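Local structure of sortase (Streptomyces avermitilis, 5GO5) at residues Ala52-Arg58 with Asp118-Thr123; Gly79-Tyr83 with Phe95-Gly99; Asp110-Leu114 with Arg178-Trp182; Asp134-Thr140 with Lys154-Glu158. The protein is a class E sortase, a cysteine transpeptidase that probably cleaves the sorting signals of secreted proteins and joins the proteins to the cell wall. One frame throughout, in Å; residues are numbered along the deposited sequence.

Contact 1 of 4, residues Ala52-Arg58 with Asp118-Thr123; sequences AVMYIPR and DEVVLT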
loop_
_atom_site.group_PDB
_atom_site.type_symbol
_atom_site.label_atom_id
_atom_site.label_comp_id
_atom_site.label_asym_id
_atom_site.label_seq_id
_atom_site.Cartn_x
_atom_site.Cartn_y
_atom_site.Cartn_z
ATOM N N ALA A 52 -5.459 9.685 2.514
ATOM C CA ALA A 52 -4.482 9.239 3.450
ATOM C C ALA A 52 -3.121 9.615 2.984
ATOM O O ALA A 52 -2.916 10.045 1.832
ATOM C CB ALA A 52 -4.576 7.715 3.695
ATOM N N VAL A 53 -2.145 9.496 3.887
ATOM C CA VAL A 53 -0.749 9.639 3.514
ATOM C C VAL A 53 -0.019 8.352 3.907
ATOM O O VAL A 53 -0.268 7.827 5.017
ATOM C CB VAL A 53 -0.055 10.835 4.229
ATOM C CG1 VAL A 53 1.381 10.960 3.824
ATOM C CG2 VAL A 53 -0.808 12.123 3.972
ATOM N N MET A 54 0.883 7.913 3.030
ATOM C CA MET A 54 1.690 6.729 3.239
ATOM C C MET A 54 3.140 7.097 3.480
ATOM O O MET A 54 3.698 7.939 2.790
ATOM C CB MET A 54 1.575 5.771 2.051
ATOM C CG MET A 54 2.192 4.387 2.279
ATOM S SD MET A 54 2.120 3.293 0.829
ATOM C CE MET A 54 0.363 3.039 0.658
ATOM N N TYR A 55 3.750 6.359 4.400
ATOM C CA TYR A 55 5.169 6.402 4.689
ATOM C C TYR A 55 5.713 4.975 4.689
ATOM O O TYR A 55 5.070 4.074 5.213
ATOM C CB TYR A 55 5.382 6.990 6.099
ATOM C CG TYR A 55 4.803 8.379 6.303
ATOM C CD1 TYR A 55 3.451 8.584 6.622
ATOM C CD2 TYR A 55 5.623 9.545 6.127
ATOM C CE1 TYR A 55 2.923 9.865 6.769
ATOM C CE2 TYR A 55 5.094 10.791 6.286
ATOM C CZ TYR A 55 3.752 10.976 6.581
ATOM O OH TYR A 55 3.230 12.226 6.725
ATOM N N ILE A 56 6.902 4.770 4.132
ATOM C CA ILE A 56 7.558 3.465 4.127
ATOM C C ILE A 56 9.023 3.717 4.464
ATOM O O ILE A 56 9.756 4.148 3.600
ATOM C CB ILE A 56 7.430 2.767 2.788
ATOM C CG1 ILE A 56 5.941 2.591 2.412
ATOM C CG2 ILE A 56 8.101 1.414 2.823
ATOM C CD1 ILE A 56 5.726 2.020 1.028
ATOM N N PRO A 57 9.399 3.462 5.706
ATOM C CA PRO A 57 10.790 3.767 6.129
ATOM C C PRO A 57 11.870 3.180 5.191
ATOM O O PRO A 57 12.876 3.844 4.904
ATOM C CB PRO A 57 10.809 3.184 7.520
ATOM C CG PRO A 57 9.449 3.453 8.069
ATOM C CD PRO A 57 8.534 3.215 6.871
ATOM N N ARG A 58 11.657 1.988 4.642
ATOM C CA ARG A 58 12.605 1.371 3.718
ATOM C C ARG A 58 12.905 2.206 2.504
ATOM O O ARG A 58 14.018 2.171 1.974
ATOM C CB ARG A 58 12.147 -0.016 3.258
ATOM C CG ARG A 58 13.031 -0.752 2.263
ATOM C CD ARG A 58 14.388 -1.143 2.860
ATOM N NE ARG A 58 14.215 -2.124 3.902
ATOM C CZ ARG A 58 15.183 -2.557 4.707
ATOM N NH1 ARG A 58 16.428 -2.067 4.588
ATOM N NH2 ARG A 58 14.894 -3.445 5.660
ATOM N N ASP A 118 9.324 -5.251 6.833
ATOM C CA ASP A 118 9.280 -3.804 6.589
ATOM C C ASP A 118 7.865 -3.268 6.832
ATOM O O ASP A 118 6.889 -3.914 6.481
ATOM C CB ASP A 118 9.741 -3.467 5.211
ATOM C CG ASP A 118 11.255 -3.508 5.053
ATOM O OD1 ASP A 118 12.003 -3.601 6.059
ATOM O OD2 ASP A 118 11.688 -3.419 3.913
ATOM N N GLU A 119 7.796 -2.083 7.431
ATOM C CA GLU A 119 6.562 -1.439 7.794
ATOM C C GLU A 119 6.083 -0.514 6.681
ATOM O O GLU A 119 6.883 0.166 5.997
ATOM C CB GLU A 119 6.737 -0.642 9.075
ATOM C CG GLU A 119 7.112 -1.507 10.275
ATOM C CD GLU A 119 8.172 -0.830 11.161
ATOM O OE1 GLU A 119 9.058 -0.076 10.663
ATOM O OE2 GLU A 119 8.100 -1.011 12.379
ATOM N N VAL A 120 4.769 -0.479 6.531
ATOM C CA VAL A 120 4.050 0.448 5.659
ATOM C C VAL A 120 3.038 1.150 6.534
ATOM O O VAL A 120 2.191 0.507 7.123
ATOM C CB VAL A 120 3.352 -0.307 4.491
ATOM C CG1 VAL A 120 2.563 0.646 3.634
ATOM C CG2 VAL A 120 4.364 -1.115 3.665
ATOM N N VAL A 121 3.179 2.469 6.676
ATOM C CA VAL A 121 2.470 3.235 7.664
ATOM C C VAL A 121 1.583 4.248 6.978
ATOM O O VAL A 121 2.065 4.943 6.073
ATOM C CB VAL A 121 3.439 3.985 8.595
ATOM C CG1 VAL A 121 2.693 4.774 9.651
ATOM C CG2 VAL A 121 4.356 2.970 9.291
ATOM N N LEU A 122 0.309 4.306 7.371
ATOM C CA LEU A 122 -0.594 5.314 6.865
ATOM C C LEU A 122 -1.275 6.081 7.951
ATOM O O LEU A 122 -1.556 5.551 9.039
ATOM C CB LEU A 122 -1.683 4.726 5.979
ATOM C CG LEU A 122 -1.167 4.082 4.694
ATOM C CD1 LEU A 122 -0.956 2.586 4.827
ATOM C CD2 LEU A 122 -2.046 4.392 3.485
ATOM N N THR A 123 -1.573 7.337 7.641
ATOM C CA THR A 123 -2.443 8.136 8.468
ATOM C C THR A 123 -3.645 8.602 7.653
ATOM O O THR A 123 -3.495 8.977 6.474
ATOM C CB THR A 123 -1.742 9.348 9.142
ATOM O OG1 THR A 123 -2.733 10.146 9.797
ATOM C CG2 THR A 123 -0.952 10.189 8.152
HETATM O O HOH W 1 9.681 0.182 5.645
#

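Contact 2 of 4, residues Gly79-Tyr83 with Phe95-Gly99; sequences GLGHY and FAVAG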
loop_
_atom_site.group_PDB
_atom_site.type_symbol
_atom_site.label_atom_id
_atom_site.label_comp_id
_atom_site.label_asym_id
_atom_site.label_seq_id
_atom_site.Cartn_x
_atom_site.Cartn_y
_atom_site.Cartn_z
ATOM N N GLY A 79 -0.276 10.683 -7.398
ATOM C CA GLY A 79 0.084 9.980 -6.167
ATOM C C GLY A 79 -0.195 8.486 -6.301
ATOM O O GLY A 79 -0.298 7.954 -7.373
ATOM N N LEU A 80 -0.310 7.838 -5.174
ATOM C CA LEU A 80 -0.681 6.442 -5.151
ATOM C C LEU A 80 -2.198 6.349 -5.265
ATOM O O LEU A 80 -2.915 7.223 -4.820
ATOM C CB LEU A 80 -0.253 5.863 -3.831
ATOM C CG LEU A 80 1.229 6.034 -3.585
ATOM C CD1 LEU A 80 1.599 5.421 -2.267
ATOM C CD2 LEU A 80 2.093 5.405 -4.658
ATOM N N GLY A 81 -2.688 5.253 -5.831
ATOM C CA GLY A 81 -4.123 5.075 -6.018
ATOM C C GLY A 81 -4.657 3.828 -5.324
ATOM O O GLY A 81 -4.083 2.737 -5.494
ATOM N N HIS A 82 -5.730 3.994 -4.568
ATOM C CA HIS A 82 -6.427 2.905 -3.924
ATOM C C HIS A 82 -7.421 2.262 -4.885
ATOM O O HIS A 82 -8.270 2.949 -5.424
ATOM C CB HIS A 82 -7.163 3.397 -2.696
ATOM C CG HIS A 82 -8.012 2.373 -2.040
ATOM N ND1 HIS A 82 -9.380 2.530 -1.924
ATOM C CD2 HIS A 82 -7.701 1.221 -1.405
ATOM C CE1 HIS A 82 -9.880 1.486 -1.279
ATOM N NE2 HIS A 82 -8.883 0.698 -0.926
ATOM N N TYR A 83 -7.303 0.941 -5.071
ATOM C CA TYR A 83 -8.322 0.204 -5.817
ATOM C C TYR A 83 -9.690 0.368 -5.148
ATOM O O TYR A 83 -9.896 -0.016 -3.999
ATOM C CB TYR A 83 -7.947 -1.265 -5.989
ATOM C CG TYR A 83 -6.809 -1.500 -6.926
ATOM C CD1 TYR A 83 -5.472 -1.513 -6.478
ATOM C CD2 TYR A 83 -7.053 -1.766 -8.266
ATOM C CE1 TYR A 83 -4.424 -1.756 -7.348
ATOM C CE2 TYR A 83 -6.032 -1.964 -9.145
ATOM C CZ TYR A 83 -4.716 -1.992 -8.686
ATOM O OH TYR A 83 -3.725 -2.254 -9.566
ATOM N N PHE A 95 -6.624 -3.855 1.600
ATOM C CA PHE A 95 -6.488 -2.448 1.202
ATOM C C PHE A 95 -5.380 -2.376 0.154
ATOM O O PHE A 95 -4.222 -2.466 0.473
ATOM C CB PHE A 95 -6.164 -1.615 2.437
ATOM C CG PHE A 95 -5.826 -0.164 2.177
ATOM C CD1 PHE A 95 -6.810 0.788 1.999
ATOM C CD2 PHE A 95 -4.505 0.257 2.157
ATOM C CE1 PHE A 95 -6.477 2.123 1.771
ATOM C CE2 PHE A 95 -4.191 1.571 1.932
ATOM C CZ PHE A 95 -5.180 2.513 1.749
ATOM N N ALA A 96 -5.774 -2.230 -1.105
ATOM C CA ALA A 96 -4.826 -2.373 -2.194
ATOM C C ALA A 96 -4.523 -1.042 -2.836
ATOM O O ALA A 96 -5.424 -0.257 -3.135
ATOM C CB ALA A 96 -5.372 -3.327 -3.219
ATOM N N VAL A 97 -3.237 -0.812 -3.082
ATOM C CA VAL A 97 -2.721 0.484 -3.561
ATOM C C VAL A 97 -1.725 0.269 -4.690
ATOM O O VAL A 97 -0.837 -0.611 -4.592
ATOM C CB VAL A 97 -2.049 1.270 -2.431
ATOM C CG1 VAL A 97 -1.424 2.564 -2.936
ATOM C CG2 VAL A 97 -3.024 1.538 -1.323
ATOM N N ALA A 98 -1.903 1.055 -5.760
ATOM C CA ALA A 98 -1.028 1.042 -6.919
ATOM C C ALA A 98 -0.137 2.274 -6.960
ATOM O O ALA A 98 -0.572 3.354 -6.601
ATOM C CB ALA A 98 -1.872 1.016 -8.152
ATOM N N GLY A 99 1.064 2.109 -7.499
ATOM C CA GLY A 99 1.933 3.272 -7.765
ATOM C C GLY A 99 2.906 2.997 -8.884
ATOM O O GLY A 99 3.268 1.843 -9.165
#

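Contact 3 of 4, residues Asp110-Leu114 with Arg178-Trp182; sequences DFPKL and RLIVW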
loop_
_atom_site.group_PDB
_atom_site.type_symbol
_atom_site.label_atom_id
_atom_site.label_comp_id
_atom_site.label_asym_id
_atom_site.label_seq_id
_atom_site.Cartn_x
_atom_site.Cartn_y
_atom_site.Cartn_z
ATOM N N ASP A 110 12.135 2.317 -5.716
ATOM C CA ASP A 110 12.943 1.401 -4.895
ATOM C C ASP A 110 12.137 0.215 -4.326
ATOM O O ASP A 110 12.553 -0.419 -3.372
ATOM C CB ASP A 110 13.612 2.170 -3.757
ATOM C CG ASP A 110 14.709 3.130 -4.250
ATOM O OD1 ASP A 110 15.425 2.776 -5.179
ATOM O OD2 ASP A 110 14.819 4.250 -3.726
ATOM N N PHE A 111 11.046 -0.138 -4.999
ATOM C CA PHE A 111 10.189 -1.268 -4.593
ATOM C C PHE A 111 10.965 -2.556 -4.375
ATOM O O PHE A 111 10.712 -3.278 -3.432
ATOM C CB PHE A 111 9.107 -1.447 -5.649
ATOM C CG PHE A 111 7.871 -2.142 -5.163
ATOM C CD1 PHE A 111 7.777 -3.522 -5.122
ATOM C CD2 PHE A 111 6.771 -1.387 -4.753
ATOM C CE1 PHE A 111 6.584 -4.150 -4.741
ATOM C CE2 PHE A 111 5.589 -2.022 -4.345
ATOM C CZ PHE A 111 5.482 -3.392 -4.382
ATOM N N PRO A 112 11.965 -2.847 -5.232
ATOM C CA PRO A 112 12.697 -4.082 -4.997
ATOM C C PRO A 112 13.445 -4.193 -3.664
ATOM O O PRO A 112 13.760 -5.317 -3.240
ATOM C CB PRO A 112 13.680 -4.119 -6.183
ATOM C CG PRO A 112 13.026 -3.365 -7.247
ATOM C CD PRO A 112 12.365 -2.223 -6.512
ATOM N N LYS A 113 13.683 -3.075 -2.984
ATOM C CA LYS A 113 14.310 -3.051 -1.675
ATOM C C LYS A 113 13.415 -3.443 -0.516
ATOM O O LYS A 113 13.895 -3.663 0.619
ATOM C CB LYS A 113 14.861 -1.678 -1.377
ATOM C CG LYS A 113 15.999 -1.246 -2.284
ATOM C CD LYS A 113 16.427 0.176 -1.974
ATOM C CE LYS A 113 16.778 0.413 -0.503
ATOM N N LEU A 114 12.094 -3.513 -0.768
ATOM C CA LEU A 114 11.194 -3.931 0.289
ATOM C C LEU A 114 11.453 -5.378 0.727
ATOM O O LEU A 114 11.788 -6.223 -0.102
ATOM C CB LEU A 114 9.720 -3.775 -0.151
ATOM C CG LEU A 114 9.267 -2.364 -0.473
ATOM C CD1 LEU A 114 7.920 -2.366 -1.168
ATOM C CD2 LEU A 114 9.287 -1.517 0.797
ATOM N N ARG A 178 5.074 -6.771 -13.070
ATOM C CA ARG A 178 4.837 -5.942 -11.874
ATOM C C ARG A 178 5.421 -6.631 -10.673
ATOM O O ARG A 178 5.601 -7.830 -10.669
ATOM C CB ARG A 178 3.340 -5.773 -11.653
ATOM C CG ARG A 178 2.663 -5.065 -12.781
ATOM C CD ARG A 178 1.191 -4.943 -12.516
ATOM N NE ARG A 178 0.592 -4.053 -13.516
ATOM C CZ ARG A 178 -0.682 -3.709 -13.532
ATOM N NH1 ARG A 178 -1.499 -4.125 -12.571
ATOM N NH2 ARG A 178 -1.138 -2.924 -14.506
ATOM N N LEU A 179 5.654 -5.855 -9.615
ATOM C CA LEU A 179 6.017 -6.353 -8.361
ATOM C C LEU A 179 4.928 -6.060 -7.330
ATOM O O LEU A 179 4.307 -4.986 -7.378
ATOM C CB LEU A 179 7.293 -5.712 -7.876
ATOM C CG LEU A 179 8.554 -6.040 -8.701
ATOM C CD1 LEU A 179 9.717 -5.270 -8.109
ATOM C CD2 LEU A 179 8.829 -7.517 -8.651
ATOM N N ILE A 180 4.740 -7.015 -6.432
ATOM C CA ILE A 180 3.662 -6.974 -5.437
ATOM C C ILE A 180 4.273 -7.247 -4.081
ATOM O O ILE A 180 5.138 -8.139 -3.919
ATOM C CB ILE A 180 2.570 -8.063 -5.648
ATOM C CG1 ILE A 180 2.184 -8.288 -7.126
ATOM C CG2 ILE A 180 1.341 -7.830 -4.749
ATOM C CD1 ILE A 180 1.437 -7.141 -7.732
ATOM N N VAL A 181 3.794 -6.538 -3.055
ATOM C CA VAL A 181 3.983 -7.002 -1.668
ATOM C C VAL A 181 2.631 -7.068 -0.947
ATOM O O VAL A 181 1.714 -6.297 -1.249
ATOM C CB VAL A 181 4.944 -6.133 -0.820
ATOM C CG1 VAL A 181 6.356 -6.222 -1.354
ATOM C CG2 VAL A 181 4.482 -4.702 -0.756
ATOM N N TRP A 182 2.542 -7.991 0.004
ATOM C CA TRP A 182 1.409 -8.129 0.864
ATOM C C TRP A 182 1.810 -7.959 2.308
ATOM O O TRP A 182 2.825 -8.497 2.739
ATOM C CB TRP A 182 0.724 -9.498 0.705
ATOM C CG TRP A 182 0.135 -9.759 -0.634
ATOM C CD1 TRP A 182 -1.086 -9.391 -1.072
ATOM C CD2 TRP A 182 0.769 -10.454 -1.725
ATOM N NE1 TRP A 182 -1.282 -9.835 -2.385
ATOM C CE2 TRP A 182 -0.170 -10.519 -2.781
ATOM C CE3 TRP A 182 2.025 -11.075 -1.893
ATOM C CZ2 TRP A 182 0.123 -11.130 -4.001
ATOM C CZ3 TRP A 182 2.321 -11.678 -3.133
ATOM C CH2 TRP A 182 1.365 -11.713 -4.147
#

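Contact 4 of 4, residues Asp134-Thr140 with Lys154-Glu158; sequences DTGPYKT and KSGYE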
loop_
_atom_site.group_PDB
_atom_site.type_symbol
_atom_site.label_atom_id
_atom_site.label_comp_id
_atom_site.label_asym_id
_atom_site.label_seq_id
_atom_site.Cartn_x
_atom_site.Cartn_y
_atom_site.Cartn_z
ATOM N N ASP A 134 4.559 -9.236 4.766
ATOM C CA ASP A 134 4.774 -10.687 4.975
ATOM C C ASP A 134 5.319 -11.403 3.763
ATOM O O ASP A 134 6.037 -12.420 3.899
ATOM C CB ASP A 134 3.487 -11.342 5.361
ATOM C CG ASP A 134 2.970 -10.872 6.679
ATOM O OD1 ASP A 134 3.671 -11.015 7.696
ATOM O OD2 ASP A 134 1.867 -10.295 6.714
ATOM N N THR A 135 4.936 -10.956 2.577
ATOM C CA THR A 135 5.244 -11.659 1.327
ATOM C C THR A 135 5.634 -10.680 0.243
ATOM O O THR A 135 5.050 -9.614 0.127
ATOM C CB THR A 135 4.030 -12.494 0.908
ATOM O OG1 THR A 135 3.674 -13.315 2.004
ATOM C CG2 THR A 135 4.335 -13.364 -0.313
ATOM N N GLY A 136 6.653 -11.058 -0.537
ATOM C CA GLY A 136 7.121 -10.301 -1.677
ATOM C C GLY A 136 8.446 -9.619 -1.363
ATOM O O GLY A 136 8.980 -9.791 -0.237
ATOM N N PRO A 137 8.972 -8.825 -2.298
ATOM C CA PRO A 137 8.337 -8.519 -3.566
ATOM C C PRO A 137 8.217 -9.708 -4.499
ATOM O O PRO A 137 9.186 -10.488 -4.659
ATOM C CB PRO A 137 9.237 -7.457 -4.181
ATOM C CG PRO A 137 9.919 -6.852 -3.053
ATOM C CD PRO A 137 10.130 -7.959 -2.074
ATOM N N TYR A 138 7.045 -9.828 -5.107
ATOM C CA TYR A 138 6.659 -10.958 -5.931
ATOM C C TYR A 138 6.459 -10.453 -7.338
ATOM O O TYR A 138 5.700 -9.515 -7.568
ATOM C CB TYR A 138 5.407 -11.625 -5.359
ATOM C CG TYR A 138 4.793 -12.654 -6.290
ATOM C CD1 TYR A 138 5.393 -13.902 -6.495
ATOM C CD2 TYR A 138 3.631 -12.371 -7.001
ATOM C CE1 TYR A 138 4.835 -14.833 -7.380
ATOM C CE2 TYR A 138 3.070 -13.311 -7.872
ATOM C CZ TYR A 138 3.690 -14.523 -8.066
ATOM O OH TYR A 138 3.092 -15.424 -8.950
ATOM N N LYS A 139 7.123 -11.108 -8.300
ATOM C CA LYS A 139 7.079 -10.688 -9.665
ATOM C C LYS A 139 5.892 -11.343 -10.350
ATOM O O LYS A 139 5.720 -12.573 -10.311
ATOM C CB LYS A 139 8.403 -11.052 -10.354
ATOM C CG LYS A 139 8.610 -10.459 -11.723
ATOM C CD LYS A 139 9.999 -10.835 -12.282
ATOM C CE LYS A 139 11.103 -9.934 -11.759
ATOM N N THR A 140 5.045 -10.543 -10.959
ATOM C CA THR A 140 3.972 -11.115 -11.726
ATOM C C THR A 140 3.593 -10.326 -12.955
ATOM O O THR A 140 4.287 -9.409 -13.331
ATOM C CB THR A 140 2.764 -11.405 -10.849
ATOM O OG1 THR A 140 1.863 -12.254 -11.584
ATOM C CG2 THR A 140 2.087 -10.089 -10.359
ATOM N N LYS A 154 -1.709 -15.911 -3.788
ATOM C CA LYS A 154 -0.261 -15.807 -3.760
ATOM C C LYS A 154 0.314 -15.097 -2.525
ATOM O O LYS A 154 1.540 -15.111 -2.300
ATOM C CB LYS A 154 0.233 -15.157 -5.045
ATOM C CG LYS A 154 -0.155 -15.985 -6.264
ATOM C CD LYS A 154 0.241 -15.303 -7.542
ATOM C CE LYS A 154 0.004 -16.191 -8.756
ATOM N NZ LYS A 154 0.540 -15.492 -9.935
ATOM N N SER A 155 -0.551 -14.518 -1.702
ATOM C CA SER A 155 -0.047 -13.863 -0.491
ATOM C C SER A 155 0.486 -14.817 0.556
ATOM O O SER A 155 1.202 -14.384 1.462
ATOM C CB SER A 155 -1.139 -13.017 0.126
ATOM O OG SER A 155 -2.220 -13.841 0.603
ATOM N N GLY A 156 0.030 -16.076 0.529
ATOM C CA GLY A 156 0.292 -16.976 1.624
ATOM C C GLY A 156 -0.706 -16.918 2.750
ATOM O O GLY A 156 -0.670 -17.783 3.628
ATOM N N TYR A 157 -1.611 -15.927 2.767
ATOM C CA TYR A 157 -2.559 -15.859 3.824
ATOM C C TYR A 157 -3.616 -16.940 3.537
ATOM O O TYR A 157 -3.951 -17.222 2.378
ATOM C CB TYR A 157 -3.277 -14.505 3.892
ATOM C CG TYR A 157 -2.324 -13.316 4.107
ATOM C CD1 TYR A 157 -1.386 -13.323 5.137
ATOM C CD2 TYR A 157 -2.392 -12.192 3.302
ATOM C CE1 TYR A 157 -0.520 -12.249 5.309
ATOM C CE2 TYR A 157 -1.552 -11.111 3.498
ATOM C CZ TYR A 157 -0.622 -11.154 4.488
ATOM O OH TYR A 157 0.220 -10.058 4.681
ATOM N N GLU A 158 -4.103 -17.499 4.606
ATOM C CA GLU A 158 -5.018 -18.646 4.519
ATOM C C GLU A 158 -6.297 -18.391 5.259
ATOM O O GLU A 158 -6.990 -19.328 5.654
ATOM C CB GLU A 158 -4.305 -19.836 5.137
ATOM C CG GLU A 158 -3.239 -20.449 4.238
ATOM C CD GLU A 158 -3.815 -21.274 3.079
ATOM O OE1 GLU A 158 -4.373 -22.383 3.330
ATOM O OE2 GLU A 158 -3.708 -20.827 1.918
#

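Contact 1 of 4, residues Ala52-Arg58 with Asp118-Thr123
Two donors grip OD2 of D118: NE of R58 at 2.8 Å and, from outside the two segments, the backbone N of R115. The R58 guanidinium comes side-on, NE to OD2 and NH2 to OD1, so each carboxylate oxygen receives one N-H of this salt bridge. NH2 meets the syn lone pair of OD1 at 2.9 Å, whereas NE approaches OD2 on its syn side but 28° out of the carboxylate plane, in keeping with the 39° twist between the two flat groups. The arginine reaches this position by bending at chi2 and chi3 (both 66°), which folds its aliphatic part over OD2. One water continues the link, accepting from R58 N and donating to E119 O.

Beyond it the chains run as antiparallel strands. V53 and T123 form one hydrogen-bonded pair, Y55 and V121 the next; Y55 N reaches V121 O at 2.8 Å, nearly in line with the carbonyl. Between them M54 and L122 make a non-hydrogen-bonded pair and point the same way: M54 CE lies 4.0 Å from L122 CD2, while SD touches V120 CG1 at 3.9 Å. On the other face, T123 CG2 sits at the edge of the Y55 ring, 4.1 Å from CE1.

This pairing joins the first and last strands in the order of the sheet, as expected of the closed sortase beta-barrel. M54 and L122 pack on strands 93-98 and 162-167, V120 on 162-167, while strands 65-69 and 127-140 hydrogen-bond to the outer sides of 50-55 and 119-123.

Contact 2 of 4, residues Gly79-Tyr83 with Phe95-Gly99
L80-H82 and F95-A98 pair as the antiparallel strands of a beta hairpin in the sortase barrel. Its backbone bonds centre on G81 and A98, a hydrogen-bonded pair: G81 N reaches A98 O at 2.9 Å and A98 N returns to G81 O at 2.8 Å. A third bond, Y83 N to A96 O, is more bent and its donor stands 28° from the carbonyl plane.

The aromatic contact is between H82 and F95. Their rings are nearly parallel, 22° apart, but slid so that they barely overlap. The imidazole turns towards F95 because chi1 of 175° sets CG opposite the backbone N, and H82 CD2 lies 3.5 Å from CE1 of F95. Both ring nitrogens are engaged, ND1 by E69 and NE2 by the carbonyl of A87, which fixes the rotation of the ring. A leucine in place of H82 would probably leave E69 and the A87 carbonyl without their ring partner.

Apolar packing occupies both faces. Y83 CD1 touches A96 CB at 3.7 Å, and CE1 continues to A98 CB; L80 CB meets V97 CG1 at 3.6 Å. At G99, which touches the bound glycine, L80 CD2 lies 3.8 Å from CA, where a side chain would clash.

Contact 3 of 4, residues Asp110-Leu114 with Arg178-Trp182
The F111 ring directs its outer edge at the backbone of strand 178-182: V181 N lies at that edge, 3.8 Å from F111 CZ, with the carbonyl carbon of I180 also in the ring plane. CD1 and CE1 of F111 both rest against L179 CB at 3.6 Å, and CE1 meets V181 CG1 at 4.0 Å. Over the centre of one face sits CD1 of L114, from the same segment as the ring, 3.8 Å above its plane. CG of F111 is placed opposite the backbone N (chi1 -157°), which carries the ring out from the short 3-10 turn to the strand.

Two smaller contacts flank the ring. P112 CG touches L179 CD1 at 3.9 Å, the two side chains crossing at about a right angle. L114 CD1 reaches both methyls of V181, so the leucine that covers the phenyl face also packs on the strand. Outside the segments, the F108 ring meets F111 edge-to-face and L166 of strand 162-167 also touches it. Replacing F111 by alanine would probably open a gap between L114 and L179 and leave F108 without its aromatic partner.

The contact thus lays the loop that follows strand 93-98 against strand 178-190, about 8 Å from the bound glycine measured from the F111 side chain. No hydrogen bond crosses it; the hold is van der Waals packing, of side chains on one another and of the F111 ring on the strand backbone, and so depends on how closely F111, L114, L179 and V181 fit.

Contact 4 of 4, residues Asp134-Thr140 with Lys154-Glu158
D134 and Y157 meet at about a right angle, with the carboxylate and phenol planes 89° apart. Y157 OH donates to the anti lone pair of D134 OD2 at 2.6 Å, and the oxygen lies in the plane of the ring at its edge. H184 ND1 also bonds to OD2, so two groups grip it. The tyrosine in turn stacks on Y163.

T135 turns its hydroxyl towards the other segment: OG1, placed opposite the carbonyl carbon (chi1 -54°), donates to S155 O at 2.7 Å, from 34° outside the carbonyl plane. Here strand 127-140 turns a corner at T135, and D134 and T135 both face W182 in a classic beta bulge. On the opposing loop, S155 OG accepts from Y157 N at 3.1 Å, forming an ST turn, and also bonds to the carbonyl of P152.

Y138 and K154 again cross nearly perpendicularly. The extended lysine runs past the phenol end, where K154 CD lies 3.5 Å from Y138 CE2, and brings NZ into the ring plane, where it donates to Y138 OH at 2.7 Å. D144 supplies the salt-bridge partner of the same ammonium and accepts from T140 OG1, while the W182 side chain touches K154, S155 and T135.

How the contacts relate
From the N terminus, strand 50-55 opens contact 1, which closes only at 118-123. Contact 2, the hairpin of 80-82 and 93-98, is nested inside that loop, and M54 packs on L80 and V97 between them. Residues 110-114 also leave from within this loop, but meet strand 178-190 after it has closed, so contacts 1 and 3 cross along the chain; I56 and L114 touch where they meet. Contact 4 lies inside the loop of contact 3 and pins 154-158 to strand 127-140, a sheet neighbour of 178-190. Contact 1 closes the barrel, contact 3 holds the loop after 93-98 against strand 178-190, and contact 4 fastens the connection to strand 162-167.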